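Local structure of cutm, flavoprotein of carbon monoxide dehydrogenase (1FFV) at residues A89-I101 and V172-K185. The protein binds FAD as the flavoprotein subunit of carbon monoxide dehydrogenase and probably passes on electrons released by carbon monoxide oxidation. Residues are numbered along the deposited sequence; the frame is centred on the assembly and turned at random.
Sequences ARLPLLAEAAKLI and VPAFAQGTGWAYEK. Unlike the reference sequence in segment 89-101: Ala89 (reference Gln). With FAD (flavin-adenine dinucleotide), chain J.
Pro92 and Leu93 pack against Trp181 where helix 92-97 lies over strand 180-185, the edge strand of the antiparallel sheet in the C-terminal domain. Helix and strand run nearly parallel, 23° apart, joining the FAD-binding domain to that sheet. Pro92 CB sits over one indole face, 3.7 Å from Trp181 CZ2, and Leu93 CA makes an off-centre CH-pi contact with the six-membered ring. Glu96 CG reaches Trp181 CH2. Trp181 also forms a cation-pi pair with Arg285. With only an alanine here, Leu93 CA and Glu96 CG would probably lose the ring they rest on, and Pro92 would keep just Phe175 of its two aromatic partners. Phe175 takes Leu91 CA over one ring face, 4.2 Å from the centroid, with Thr179 CG2 on the opposite face. Phe175 N donates to Arg90 O at 2.9 Å, with an N-H...O angle of 165°. Tyr183 CD2 meets Ala97 CB and Leu100 CD1, both methyls oblique to the ring, and Tyr183 OH bonds to Asp124. With CG anti to the backbone N (chi1 173°) and the chain extended, Lys185 reaches the flavin. Lys185 NZ, salt-bridged to Asp124, donates to Leu100 O at 2.7 Å and to FAD O4 at 2.9 Å.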
ATOM      1  N   ALA C  89     -14.402 -10.789  55.919  1.00 36.35           N
ATOM      2  CA  ALA C  89     -14.645 -11.319  57.254  1.00 36.72           C
ATOM      3  C   ALA C  89     -15.682 -10.545  58.059  1.00 36.82           C
ATOM      4  O   ALA C  89     -16.480 -11.146  58.781  1.00 37.27           O
ATOM      5  CB  ALA C  89     -13.332 -11.396  58.029  1.00 36.24           C
ATOM      6  N   ARG C  90     -15.685  -9.223  57.911  1.00 37.04           N
ATOM      7  CA  ARG C  90     -16.584  -8.343  58.656  1.00 36.87           C
ATOM      8  C   ARG C  90     -17.885  -7.944  57.966  1.00 36.41           C
ATOM      9  O   ARG C  90     -18.867  -7.625  58.635  1.00 36.29           O
ATOM     10  CB  ARG C  90     -15.826  -7.079  59.070  1.00 37.71           C
ATOM     11  CG  ARG C  90     -14.555  -7.339  59.876  1.00 39.37           C
ATOM     12  CD  ARG C  90     -14.875  -7.701  61.320  1.00 41.23           C
ATOM     13  NE  ARG C  90     -14.322  -8.991  61.724  1.00 42.67           N
ATOM     14  CZ  ARG C  90     -13.081  -9.169  62.168  1.00 43.51           C
ATOM     15  NH1 ARG C  90     -12.248  -8.137  62.264  1.00 44.43           N
ATOM     16  NH2 ARG C  90     -12.683 -10.375  62.555  1.00 44.07           N
ATOM     17  N   LEU C  91     -17.882  -7.911  56.634  1.00 36.12           N
ATOM     18  CA  LEU C  91     -19.069  -7.533  55.863  1.00 35.49           C
ATOM     19  C   LEU C  91     -19.175  -8.428  54.636  1.00 35.17           C
ATOM     20  O   LEU C  91     -19.148  -7.944  53.500  1.00 35.38           O
ATOM     21  CB  LEU C  91     -18.957  -6.075  55.397  1.00 35.34           C
ATOM     22  CG  LEU C  91     -18.551  -5.011  56.420  1.00 35.58           C
ATOM     23  CD1 LEU C  91     -18.334  -3.674  55.727  1.00 34.88           C
ATOM     24  CD2 LEU C  91     -19.607  -4.904  57.510  1.00 35.63           C
ATOM     25  N   PRO C  92     -19.296  -9.750  54.841  1.00 34.86           N
ATOM     26  CA  PRO C  92     -19.399 -10.698  53.723  1.00 34.38           C
ATOM     27  C   PRO C  92     -20.407 -10.329  52.639  1.00 33.87           C
ATOM     28  O   PRO C  92     -20.205 -10.658  51.467  1.00 33.99           O
ATOM     29  CB  PRO C  92     -19.750 -12.018  54.417  1.00 34.43           C
ATOM     30  CG  PRO C  92     -20.356 -11.584  55.732  1.00 34.69           C
ATOM     31  CD  PRO C  92     -19.479 -10.442  56.127  1.00 34.47           C
ATOM     32  N   LEU C  93     -21.465  -9.617  53.025  1.00 33.19           N
ATOM     33  CA  LEU C  93     -22.506  -9.186  52.086  1.00 32.88           C
ATOM     34  C   LEU C  93     -21.939  -8.302  50.979  1.00 32.85           C
ATOM     35  O   LEU C  93     -22.217  -8.523  49.804  1.00 32.75           O
ATOM     36  CB  LEU C  93     -23.591  -8.391  52.813  1.00 32.26           C
ATOM     37  CG  LEU C  93     -25.042  -8.366  52.316  1.00 32.39           C
ATOM     38  CD1 LEU C  93     -25.678  -7.056  52.755  1.00 32.11           C
ATOM     39  CD2 LEU C  93     -25.169  -8.521  50.821  1.00 31.89           C
ATOM     40  N   LEU C  94     -21.170  -7.284  51.360  1.00 32.95           N
ATOM     41  CA  LEU C  94     -20.603  -6.354  50.385  1.00 32.96           C
ATOM     42  C   LEU C  94     -19.638  -7.024  49.419  1.00 32.97           C
ATOM     43  O   LEU C  94     -19.664  -6.749  48.217  1.00 32.57           O
ATOM     44  CB  LEU C  94     -19.920  -5.178  51.085  1.00 32.44           C
ATOM     45  CG  LEU C  94     -20.814  -4.284  51.950  1.00 32.38           C
ATOM     46  CD1 LEU C  94     -20.036  -3.042  52.364  1.00 31.41           C
ATOM     47  CD2 LEU C  94     -22.076  -3.888  51.186  1.00 32.02           C
ATOM     48  N   ALA C  95     -18.827  -7.937  49.945  1.00 33.17           N
ATOM     49  CA  ALA C  95     -17.845  -8.652  49.141  1.00 33.27           C
ATOM     50  C   ALA C  95     -18.504  -9.543  48.087  1.00 33.37           C
ATOM     51  O   ALA C  95     -18.077  -9.572  46.933  1.00 33.24           O
ATOM     52  CB  ALA C  95     -16.931  -9.474  50.042  1.00 33.14           C
ATOM     53  N   GLU C  96     -19.558 -10.247  48.476  1.00 33.43           N
ATOM     54  CA  GLU C  96     -20.251 -11.137  47.551  1.00 33.55           C
ATOM     55  C   GLU C  96     -21.152 -10.405  46.570  1.00 32.61           C
ATOM     56  O   GLU C  96     -21.204 -10.752  45.395  1.00 32.54           O
ATOM     57  CB  GLU C  96     -21.056 -12.186  48.323  1.00 34.76           C
ATOM     58  CG  GLU C  96     -20.204 -13.297  48.917  1.00 36.70           C
ATOM     59  CD  GLU C  96     -19.474 -14.104  47.846  1.00 37.77           C
ATOM     60  OE1 GLU C  96     -20.148 -14.783  47.029  1.00 38.04           O
ATOM     61  OE2 GLU C  96     -18.222 -14.057  47.830  1.00 38.76           O
ATOM     62  N   ALA C  97     -21.856  -9.393  47.063  1.00 31.67           N
ATOM     63  CA  ALA C  97     -22.770  -8.606  46.250  1.00 30.97           C
ATOM     64  C   ALA C  97     -22.041  -7.787  45.195  1.00 30.75           C
ATOM     65  O   ALA C  97     -22.580  -7.541  44.116  1.00 30.54           O
ATOM     66  CB  ALA C  97     -23.604  -7.696  47.135  1.00 30.82           C
ATOM     67  N   ALA C  98     -20.822  -7.358  45.508  1.00 30.11           N
ATOM     68  CA  ALA C  98     -20.040  -6.570  44.563  1.00 30.25           C
ATOM     69  C   ALA C  98     -19.734  -7.388  43.311  1.00 30.00           C
ATOM     70  O   ALA C  98     -19.532  -6.827  42.234  1.00 29.78           O
ATOM     71  CB  ALA C  98     -18.753  -6.076  45.211  1.00 30.00           C
ATOM     72  N   LYS C  99     -19.724  -8.712  43.454  1.00 29.96           N
ATOM     73  CA  LYS C  99     -19.455  -9.613  42.332  1.00 30.17           C
ATOM     74  C   LYS C  99     -20.554  -9.524  41.285  1.00 29.65           C
ATOM     75  O   LYS C  99     -20.345  -9.872  40.127  1.00 29.73           O
ATOM     76  CB  LYS C  99     -19.348 -11.066  42.804  1.00 30.53           C
ATOM     77  CG  LYS C  99     -18.118 -11.387  43.635  1.00 31.28           C
ATOM     78  CD  LYS C  99     -18.098 -12.869  43.970  1.00 32.26           C
ATOM     79  CE  LYS C  99     -16.959 -13.230  44.913  1.00 32.94           C
ATOM     80  NZ  LYS C  99     -16.915 -14.712  45.140  1.00 33.97           N
ATOM     81  N   LEU C 100     -21.728  -9.073  41.711  1.00 29.15           N
ATOM     82  CA  LEU C 100     -22.877  -8.935  40.829  1.00 28.82           C
ATOM     83  C   LEU C 100     -22.920  -7.570  40.146  1.00 28.23           C
ATOM     84  O   LEU C 100     -23.864  -7.272  39.410  1.00 28.49           O
ATOM     85  CB  LEU C 100     -24.168  -9.149  41.626  1.00 29.23           C
ATOM     86  CG  LEU C 100     -24.260 -10.452  42.423  1.00 29.82           C
ATOM     87  CD1 LEU C 100     -25.521 -10.464  43.272  1.00 29.45           C
ATOM     88  CD2 LEU C 100     -24.214 -11.653  41.468  1.00 29.79           C
ATOM     89  N   ILE C 101     -21.917  -6.736  40.392  1.00 27.27           N
ATOM     90  CA  ILE C 101     -21.893  -5.411  39.793  1.00 27.35           C
ATOM     91  C   ILE C 101     -21.050  -5.362  38.530  1.00 27.54           C
ATOM     92  O   ILE C 101     -19.883  -5.757  38.536  1.00 27.99           O
ATOM     93  CB  ILE C 101     -21.379  -4.342  40.791  1.00 27.23           C
ATOM     94  CG1 ILE C 101     -22.328  -4.247  41.985  1.00 27.29           C
ATOM     95  CG2 ILE C 101     -21.255  -2.972  40.112  1.00 26.40           C
ATOM     96  CD1 ILE C 101     -21.786  -3.389  43.114  1.00 27.76           C
ATOM     97  N   VAL C 172     -19.382   1.445  58.086  1.00 29.43           N
ATOM     98  CA  VAL C 172     -20.421   0.465  58.330  1.00 29.07           C
ATOM     99  C   VAL C 172     -20.077  -0.449  59.498  1.00 29.13           C
ATOM    100  O   VAL C 172     -18.921  -0.845  59.674  1.00 28.53           O
ATOM    101  CB  VAL C 172     -20.797  -0.332  57.021  1.00 28.68           C
ATOM    102  CG1 VAL C 172     -19.700  -0.241  55.987  1.00 28.03           C
ATOM    103  CG2 VAL C 172     -21.137  -1.779  57.327  1.00 27.68           C
ATOM    104  N   PRO C 173     -21.062  -0.694  60.383  1.00 29.33           N
ATOM    105  CA  PRO C 173     -20.831  -1.565  61.538  1.00 29.29           C
ATOM    106  C   PRO C 173     -20.520  -2.990  61.109  1.00 29.36           C
ATOM    107  O   PRO C 173     -21.151  -3.530  60.204  1.00 29.65           O
ATOM    108  CB  PRO C 173     -22.150  -1.468  62.317  1.00 28.96           C
ATOM    109  CG  PRO C 173     -23.152  -1.046  61.296  1.00 29.38           C
ATOM    110  CD  PRO C 173     -22.389  -0.059  60.458  1.00 29.27           C
ATOM    111  N   ALA C 174     -19.486  -3.565  61.706  1.00 29.31           N
ATOM    112  CA  ALA C 174     -19.098  -4.931  61.391  1.00 29.55           C
ATOM    113  C   ALA C 174     -20.243  -5.861  61.767  1.00 29.92           C
ATOM    114  O   ALA C 174     -20.934  -5.641  62.764  1.00 30.10           O
ATOM    115  CB  ALA C 174     -17.835  -5.312  62.156  1.00 28.88           C
ATOM    116  N   PHE C 175     -20.478  -6.866  60.932  1.00 30.38           N
ATOM    117  CA  PHE C 175     -21.535  -7.830  61.187  1.00 30.93           C
ATOM    118  C   PHE C 175     -21.250  -8.526  62.507  1.00 31.68           C
ATOM    119  O   PHE C 175     -20.115  -8.941  62.766  1.00 31.56           O
ATOM    120  CB  PHE C 175     -21.572  -8.898  60.084  1.00 30.51           C
ATOM    121  CG  PHE C 175     -22.258  -8.463  58.815  1.00 30.35           C
ATOM    122  CD1 PHE C 175     -22.649  -7.138  58.619  1.00 30.03           C
ATOM    123  CD2 PHE C 175     -22.503  -9.391  57.803  1.00 29.53           C
ATOM    124  CE1 PHE C 175     -23.273  -6.751  57.433  1.00 30.06           C
ATOM    125  CE2 PHE C 175     -23.123  -9.012  56.620  1.00 29.43           C
ATOM    126  CZ  PHE C 175     -23.509  -7.691  56.432  1.00 29.72           C
ATOM    127  N   ALA C 176     -22.266  -8.629  63.354  1.00 32.74           N
ATOM    128  CA  ALA C 176     -22.104  -9.327  64.621  1.00 33.71           C
ATOM    129  C   ALA C 176     -22.043 -10.812  64.253  1.00 34.42           C
ATOM    130  O   ALA C 176     -22.660 -11.232  63.270  1.00 34.31           O
ATOM    131  CB  ALA C 176     -23.286  -9.045  65.539  1.00 33.18           C
ATOM    132  N   GLN C 177     -21.260 -11.592  64.999  1.00 35.45           N
ATOM    133  CA  GLN C 177     -21.125 -13.029  64.734  1.00 36.25           C
ATOM    134  C   GLN C 177     -22.483 -13.732  64.575  1.00 36.59           C
ATOM    135  O   GLN C 177     -23.367 -13.614  65.431  1.00 36.90           O
ATOM    136  CB  GLN C 177     -20.299 -13.697  65.844  1.00 36.76           C
ATOM    137  N   GLY C 178     -22.646 -14.436  63.457  1.00 36.50           N
ATOM    138  CA  GLY C 178     -23.888 -15.141  63.189  1.00 36.14           C
ATOM    139  C   GLY C 178     -24.899 -14.352  62.368  1.00 36.17           C
ATOM    140  O   GLY C 178     -26.047 -14.779  62.211  1.00 36.28           O
ATOM    141  N   THR C 179     -24.490 -13.195  61.855  1.00 35.62           N
ATOM    142  CA  THR C 179     -25.379 -12.375  61.041  1.00 35.17           C
ATOM    143  C   THR C 179     -25.663 -13.023  59.689  1.00 34.82           C
ATOM    144  O   THR C 179     -24.745 -13.469  59.002  1.00 34.91           O
ATOM    145  CB  THR C 179     -24.783 -10.983  60.793  1.00 35.09           C
ATOM    146  OG1 THR C 179     -24.701 -10.277  62.035  1.00 35.59           O
ATOM    147  CG2 THR C 179     -25.639 -10.192  59.821  1.00 34.84           C
ATOM    148  N   GLY C 180     -26.942 -13.104  59.339  1.00 34.26           N
ATOM    149  CA  GLY C 180     -27.336 -13.666  58.062  1.00 33.60           C
ATOM    150  C   GLY C 180     -27.473 -12.520  57.073  1.00 33.35           C
ATOM    151  O   GLY C 180     -27.754 -11.381  57.475  1.00 33.38           O
ATOM    152  N   TRP C 181     -27.313 -12.814  55.785  1.00 32.57           N
ATOM    153  CA  TRP C 181     -27.393 -11.780  54.758  1.00 32.18           C
ATOM    154  C   TRP C 181     -27.704 -12.348  53.379  1.00 31.90           C
ATOM    155  O   TRP C 181     -27.653 -13.562  53.166  1.00 31.79           O
ATOM    156  CB  TRP C 181     -26.061 -11.031  54.695  1.00 32.31           C
ATOM    157  CG  TRP C 181     -24.886 -11.970  54.650  1.00 32.62           C
ATOM    158  CD1 TRP C 181     -24.252 -12.549  55.720  1.00 32.64           C
ATOM    159  CD2 TRP C 181     -24.258 -12.498  53.480  1.00 32.70           C
ATOM    160  NE1 TRP C 181     -23.275 -13.409  55.283  1.00 33.19           N
ATOM    161  CE2 TRP C 181     -23.255 -13.397  53.911  1.00 33.20           C
ATOM    162  CE3 TRP C 181     -24.448 -12.304  52.106  1.00 32.89           C
ATOM    163  CZ2 TRP C 181     -22.442 -14.105  53.013  1.00 33.31           C
ATOM    164  CZ3 TRP C 181     -23.641 -13.007  51.213  1.00 33.45           C
ATOM    165  CH2 TRP C 181     -22.649 -13.898  51.673  1.00 33.40           C
ATOM    166  N   ALA C 182     -27.984 -11.454  52.435  1.00 31.26           N
ATOM    167  CA  ALA C 182     -28.276 -11.862  51.072  1.00 31.07           C
ATOM    168  C   ALA C 182     -28.558 -10.689  50.152  1.00 30.73           C
ATOM    169  O   ALA C 182     -28.988  -9.626  50.595  1.00 30.76           O
ATOM    170  CB  ALA C 182     -29.467 -12.826  51.050  1.00 30.72           C
ATOM    171  N   TYR C 183     -28.241 -10.879  48.876  1.00 30.40           N
ATOM    172  CA  TYR C 183     -28.527  -9.892  47.842  1.00 30.21           C
ATOM    173  C   TYR C 183     -29.004 -10.669  46.626  1.00 30.50           C
ATOM    174  O   TYR C 183     -28.210 -11.317  45.943  1.00 30.43           O
ATOM    175  CB  TYR C 183     -27.315  -9.050  47.450  1.00 28.88           C
ATOM    176  CG  TYR C 183     -27.720  -7.887  46.571  1.00 28.09           C
ATOM    177  CD1 TYR C 183     -28.746  -7.025  46.972  1.00 27.73           C
ATOM    178  CD2 TYR C 183     -27.125  -7.668  45.324  1.00 27.36           C
ATOM    179  CE1 TYR C 183     -29.177  -5.980  46.161  1.00 27.13           C
ATOM    180  CE2 TYR C 183     -27.553  -6.613  44.495  1.00 27.03           C
ATOM    181  CZ  TYR C 183     -28.582  -5.777  44.930  1.00 27.35           C
ATOM    182  OH  TYR C 183     -29.036  -4.736  44.154  1.00 26.95           O
ATOM    183  N   GLU C 184     -30.313 -10.680  46.417  1.00 31.13           N
ATOM    184  CA  GLU C 184     -30.893 -11.379  45.276  1.00 31.51           C
ATOM    185  C   GLU C 184     -31.112 -10.358  44.174  1.00 31.55           C
ATOM    186  O   GLU C 184     -31.869  -9.403  44.354  1.00 31.65           O
ATOM    187  CB  GLU C 184     -32.223 -12.034  45.658  1.00 31.73           C
ATOM    188  CG  GLU C 184     -32.108 -13.162  46.676  1.00 32.57           C
ATOM    189  CD  GLU C 184     -31.372 -14.385  46.147  1.00 33.73           C
ATOM    190  OE1 GLU C 184     -31.631 -14.811  44.999  1.00 33.75           O
ATOM    191  OE2 GLU C 184     -30.528 -14.926  46.894  1.00 35.03           O
ATOM    192  N   LYS C 185     -30.437 -10.554  43.045  1.00 31.37           N
ATOM    193  CA  LYS C 185     -30.554  -9.638  41.915  1.00 31.39           C
ATOM    194  C   LYS C 185     -31.020 -10.313  40.615  1.00 31.58           C
ATOM    195  O   LYS C 185     -30.332 -11.177  40.060  1.00 31.38           O
ATOM    196  CB  LYS C 185     -29.213  -8.916  41.707  1.00 31.15           C
ATOM    197  CG  LYS C 185     -29.110  -8.045  40.467  1.00 30.00           C
ATOM    198  CD  LYS C 185     -27.700  -7.464  40.367  1.00 29.75           C
ATOM    199  CE  LYS C 185     -27.525  -6.557  39.152  1.00 28.88           C
ATOM    200  NZ  LYS C 185     -26.180  -5.928  39.131  1.00 28.13           N
TER
HETATM  201  PA  FAD J1922     -18.319   8.331  38.360  1.00 29.21           P
HETATM  202  O1A FAD J1922     -17.359   9.439  38.501  1.00 29.41           O
HETATM  203  O2A FAD J1922     -18.563   7.813  37.132  1.00 30.00           O
HETATM  204  O5B FAD J1922     -19.582   8.929  38.886  1.00 29.44           O
HETATM  205  C5B FAD J1922     -19.624   9.492  40.181  1.00 30.73           C
HETATM  206  C4B FAD J1922     -20.850  10.393  40.257  1.00 30.24           C
HETATM  207  O4B FAD J1922     -20.942  10.711  41.680  1.00 29.94           O
HETATM  208  C3B FAD J1922     -20.709  11.770  39.665  1.00 30.34           C
HETATM  209  O3B FAD J1922     -21.858  12.537  39.630  1.00 29.91           O
HETATM  210  C2B FAD J1922     -19.569  12.280  40.520  1.00 29.66           C
HETATM  211  O2B FAD J1922     -19.406  13.648  40.356  1.00 30.02           O
HETATM  212  C1B FAD J1922     -20.033  11.888  41.888  1.00 29.68           C
HETATM  213  N9A FAD J1922     -19.029  11.351  42.789  1.00 29.29           N
HETATM  214  C8A FAD J1922     -18.165  10.311  42.557  1.00 28.92           C
HETATM  215  N7A FAD J1922     -17.370  10.061  43.594  1.00 29.07           N
HETATM  216  C5A FAD J1922     -17.731  10.987  44.539  1.00 28.88           C
HETATM  217  C6A FAD J1922     -17.247  11.229  45.890  1.00 28.68           C
HETATM  218  N6A FAD J1922     -16.294  10.548  46.466  1.00 28.45           N
HETATM  219  N1A FAD J1922     -17.868  12.258  46.533  1.00 29.19           N
HETATM  220  C2A FAD J1922     -18.861  12.988  45.975  1.00 28.87           C
HETATM  221  N3A FAD J1922     -19.369  12.836  44.754  1.00 29.60           N
HETATM  222  C4A FAD J1922     -18.776  11.814  44.070  1.00 29.04           C
HETATM  223  N1  FAD J1922     -23.445  -0.257  38.859  1.00 29.93           N
HETATM  224  C2  FAD J1922     -24.158  -1.060  39.635  1.00 29.80           C
HETATM  225  O2  FAD J1922     -24.406  -0.772  40.759  1.00 30.34           O
HETATM  226  N3  FAD J1922     -24.670  -2.301  39.185  1.00 29.58           N
HETATM  227  C4  FAD J1922     -24.451  -2.741  37.908  1.00 29.96           C
HETATM  228  O4  FAD J1922     -24.903  -3.813  37.559  1.00 30.70           O
HETATM  229  C4X FAD J1922     -23.675  -1.870  37.040  1.00 30.09           C
HETATM  230  N5  FAD J1922     -23.432  -2.248  35.782  1.00 29.50           N
HETATM  231  C5X FAD J1922     -22.700  -1.401  35.009  1.00 29.49           C
HETATM  232  C6  FAD J1922     -22.455  -1.807  33.697  1.00 28.92           C
HETATM  233  C7  FAD J1922     -21.736  -1.038  32.840  1.00 29.44           C
HETATM  234  C7M FAD J1922     -21.491  -1.503  31.425  1.00 29.82           C
HETATM  235  C8  FAD J1922     -21.200   0.224  33.277  1.00 29.34           C
HETATM  236  C8M FAD J1922     -20.399   1.101  32.343  1.00 28.68           C
HETATM  237  C9  FAD J1922     -21.432   0.648  34.594  1.00 29.43           C
HETATM  238  C9A FAD J1922     -22.172  -0.155  35.452  1.00 29.73           C
HETATM  239  N10 FAD J1922     -22.448   0.216  36.800  1.00 29.77           N
HETATM  240  C10 FAD J1922     -23.175  -0.606  37.581  1.00 29.94           C
HETATM  241  C1' FAD J1922     -21.892   1.506  37.327  1.00 30.05           C
HETATM  242  C2' FAD J1922     -20.559   1.627  38.202  1.00 30.24           C
HETATM  243  O2' FAD J1922     -21.099   0.579  38.961  1.00 30.18           O
HETATM  244  C3' FAD J1922     -20.925   3.099  38.224  1.00 31.08           C
HETATM  245  O3' FAD J1922     -19.583   2.831  37.756  1.00 31.07           O
HETATM  246  C4' FAD J1922     -20.181   4.072  39.113  1.00 30.88           C
HETATM  247  O4' FAD J1922     -21.636   4.142  39.266  1.00 30.48           O
HETATM  248  C5' FAD J1922     -20.367   5.593  39.168  1.00 30.09           C
HETATM  249  O5' FAD J1922     -19.093   5.203  40.074  1.00 29.13           O
HETATM  250  P   FAD J1922     -17.761   5.785  39.597  1.00 28.06           P
HETATM  251  O1P FAD J1922     -16.764   5.387  40.709  1.00 28.43           O
HETATM  252  O2P FAD J1922     -17.374   5.348  38.341  1.00 29.20           O
HETATM  253  O3P FAD J1922     -17.936   7.242  39.467  1.00 29.34           O